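Local atomic coordinates of ADP-dependent L-serine kinase SerK (Thermococcus kodakarensis KOD1, PDB entry 5X0E), a protein that uses ADP to phosphorylate free L-serine, yielding O-phospho-L-serine and AMP in the first step of cysteine biosynthesis from serine. Residues 39-44 / 77-82. The protein carries 1 engineered substitution. Sequence-based numbering, arbitrary orientation.
Sequences AFIESV and LQKLGA. With AMP (adenosine monophosphate), chain B.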
loop_
_atom_site.group_PDB
_atom_site.type_symbol
_atom_site.label_atom_id
_atom_site.label_comp_id
_atom_site.label_asym_id
_atom_site.label_seq_id
_atom_site.Cartn_x
_atom_site.Cartn_y
_atom_site.Cartn_z
ATOM N N ALA A 39 8.661 -0.144 -10.891
ATOM C CA ALA A 39 9.025 1.274 -10.869
ATOM C C ALA A 39 10.167 1.565 -9.887
ATOM O O ALA A 39 11.073 2.335 -10.206
ATOM C CB ALA A 39 7.804 2.140 -10.562
ATOM N N PHE A 40 10.143 0.937 -8.708
ATOM C CA PHE A 40 11.236 1.093 -7.755
ATOM C C PHE A 40 12.546 0.496 -8.298
ATOM O O PHE A 40 13.608 1.128 -8.194
ATOM C CB PHE A 40 10.945 0.465 -6.382
ATOM C CG PHE A 40 12.192 0.315 -5.547
ATOM C CD1 PHE A 40 12.805 1.439 -5.000
ATOM C CD2 PHE A 40 12.810 -0.921 -5.393
ATOM C CE1 PHE A 40 13.983 1.327 -4.272
ATOM C CE2 PHE A 40 13.986 -1.037 -4.671
ATOM C CZ PHE A 40 14.572 0.084 -4.108
ATOM N N ILE A 41 12.468 -0.718 -8.846
ATOM C CA ILE A 41 13.657 -1.403 -9.361
ATOM C C ILE A 41 14.313 -0.558 -10.454
ATOM O O ILE A 41 15.520 -0.354 -10.430
ATOM C CB ILE A 41 13.353 -2.842 -9.866
ATOM C CG1 ILE A 41 13.001 -3.733 -8.666
ATOM C CG2 ILE A 41 14.559 -3.404 -10.635
ATOM C CD1 ILE A 41 12.529 -5.126 -9.016
ATOM N N GLU A 42 13.517 -0.085 -11.403
ATOM C CA GLU A 42 14.024 0.777 -12.478
ATOM C C GLU A 42 14.560 2.112 -11.956
ATOM O O GLU A 42 15.617 2.565 -12.413
ATOM C CB GLU A 42 12.942 1.037 -13.542
ATOM C CG GLU A 42 12.485 -0.189 -14.311
ATOM C CD GLU A 42 13.632 -0.952 -14.952
ATOM O OE1 GLU A 42 14.101 -0.509 -16.024
ATOM O OE2 GLU A 42 14.070 -1.984 -14.369
ATOM N N SER A 43 13.846 2.739 -11.016
ATOM C CA SER A 43 14.337 3.993 -10.413
ATOM C C SER A 43 15.698 3.828 -9.751
ATOM O O SER A 43 16.618 4.578 -10.052
ATOM C CB SER A 43 13.347 4.575 -9.407
ATOM O OG SER A 43 13.919 5.675 -8.725
ATOM N N VAL A 44 15.827 2.844 -8.863
ATOM C CA VAL A 44 17.052 2.695 -8.067
ATOM C C VAL A 44 18.237 2.224 -8.928
ATOM O O VAL A 44 19.355 2.723 -8.760
ATOM C CB VAL A 44 16.836 1.809 -6.808
ATOM C CG1 VAL A 44 16.768 0.329 -7.142
ATOM C CG2 VAL A 44 17.923 2.064 -5.769
ATOM N N LEU A 77 14.988 -4.751 -3.617
ATOM C CA LEU A 77 16.394 -4.885 -3.222
ATOM C C LEU A 77 16.827 -6.362 -3.085
ATOM O O LEU A 77 17.922 -6.716 -3.531
ATOM C CB LEU A 77 16.684 -4.107 -1.930
ATOM C CG LEU A 77 16.681 -2.582 -2.066
ATOM C CD1 LEU A 77 16.811 -1.920 -0.708
ATOM C CD2 LEU A 77 17.776 -2.110 -3.018
ATOM N N GLN A 78 15.967 -7.199 -2.494
ATOM C CA GLN A 78 16.236 -8.653 -2.389
ATOM C C GLN A 78 16.353 -9.286 -3.770
ATOM O O GLN A 78 17.244 -10.106 -4.009
ATOM C CB GLN A 78 15.165 -9.373 -1.564
ATOM C CG GLN A 78 15.311 -9.133 -0.070
ATOM C CD GLN A 78 14.566 -10.144 0.765
ATOM O OE1 GLN A 78 13.395 -10.430 0.513
ATOM N NE2 GLN A 78 15.237 -10.687 1.779
ATOM N N LYS A 79 15.480 -8.857 -4.679
ATOM C CA LYS A 79 15.485 -9.324 -6.067
ATOM C C LYS A 79 16.785 -8.961 -6.779
ATOM O O LYS A 79 17.335 -9.762 -7.533
ATOM C CB LYS A 79 14.306 -8.718 -6.827
ATOM C CG LYS A 79 13.593 -9.672 -7.748
ATOM C CD LYS A 79 12.358 -9.005 -8.314
ATOM C CE LYS A 79 11.288 -10.015 -8.647
ATOM N NZ LYS A 79 10.212 -9.351 -9.432
ATOM N N LEU A 80 17.252 -7.737 -6.539
ATOM C CA LEU A 80 18.529 -7.247 -7.073
ATOM C C LEU A 80 19.771 -7.890 -6.438
ATOM O O LEU A 80 20.871 -7.735 -6.962
ATOM C CB LEU A 80 18.610 -5.724 -6.899
ATOM C CG LEU A 80 17.640 -4.937 -7.772
ATOM C CD1 LEU A 80 17.529 -3.494 -7.285
ATOM C CD2 LEU A 80 18.051 -4.990 -9.235
ATOM N N GLY A 81 19.602 -8.545 -5.286
ATOM C CA GLY A 81 20.688 -9.221 -4.575
ATOM C C GLY A 81 21.333 -8.364 -3.498
ATOM O O GLY A 81 22.380 -8.724 -2.979
ATOM N N ALA A 82 20.711 -7.228 -3.163
ATOM C CA ALA A 82 21.220 -6.362 -2.089
ATOM C C ALA A 82 20.996 -7.016 -0.722
ATOM O O ALA A 82 20.196 -7.944 -0.584
ATOM C CB ALA A 82 20.586 -4.974 -2.152
HETATM P P AMP B . 7.408 0.867 -0.863
HETATM O O1P AMP B . 8.896 0.562 -0.903
HETATM O O2P AMP B . 6.507 -0.346 -0.753
HETATM O O3P AMP B . 7.101 1.977 0.087
HETATM O "O5'" AMP B . 7.075 1.437 -2.333
HETATM C "C5'" AMP B . 8.062 1.983 -3.203
HETATM C "C4'" AMP B . 8.685 3.249 -2.620
HETATM O "O4'" AMP B . 9.950 3.453 -3.232
HETATM C "C3'" AMP B . 7.889 4.529 -2.866
HETATM O "O3'" AMP B . 7.738 5.197 -1.619
HETATM C "C2'" AMP B . 8.745 5.345 -3.807
HETATM O "O2'" AMP B . 8.614 6.732 -3.525
HETATM C "C1'" AMP B . 10.131 4.847 -3.450
HETATM N N9 AMP B . 11.241 5.036 -4.424
HETATM C C8 AMP B . 11.205 5.250 -5.755
HETATM N N7 AMP B . 12.460 5.374 -6.263
HETATM C C5 AMP B . 13.306 5.201 -5.225
HETATM C C6 AMP B . 14.763 5.211 -5.020
HETATM N N6 AMP B . 15.591 5.396 -6.057
HETATM N N1 AMP B . 15.230 5.005 -3.758
HETATM C C2 AMP B . 14.412 4.815 -2.690
HETATM N N3 AMP B . 13.085 4.811 -2.815
HETATM C C4 AMP B . 12.498 4.994 -4.022
#
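Phe-40 and Leu-77 open a small apolar interface between helix 34-47 and the last turn of helix 71-80 in the ParB-like N-terminal domain, a worked example of how one aromatic ring can serve a helix pair and a nucleotide pocket together. Beyond CB, the CG of Phe-40 lies anti to the backbone N (chi1 165°), which sends the ring between the adenine of AMP and the second helix. Its CD1-CE1 edge is directed at the face of the adenine, the two planes nearly perpendicular: CD1 comes to 3.7 Å from AMP C4, CE1 has C2 and N3 as its nearest base atoms, and AMP C2 lies in the phenyl plane. On the far side CE2 and CZ meet Leu-77, CZ standing 4.0 Å from Leu-77 CG as the two side chains cross nearly at right angles. Val-44, one turn on, lays CG1 over one face of the ring, offset toward the rim, and the same methyl reaches Leu-80 CD1 at 3.9 Å. Leu-80 thus divides its branches, CD2 packing on Ile-41 CG2. At the more exposed margin Ile-41 CD1 touches the aliphatic CD of Lys-79. The second helix ends here in a Schellman motif, with Gly-81 at positive phi, Ala-82 N hydrogen-bonded to Leu-77 O and Gly-81 N to Gln-78 O. Beyond the two segments, Phe-50 of strand 49-50 packs on both Phe-40 and Leu-77, while Arg-73 and His-72, earlier on helix 71-80, hydrogen-bond to the AMP. On the same helix as Phe-40, Ser-43 adds a polar contact, its OG donating a hydrogen bond of 2.9 Å to AMP N7.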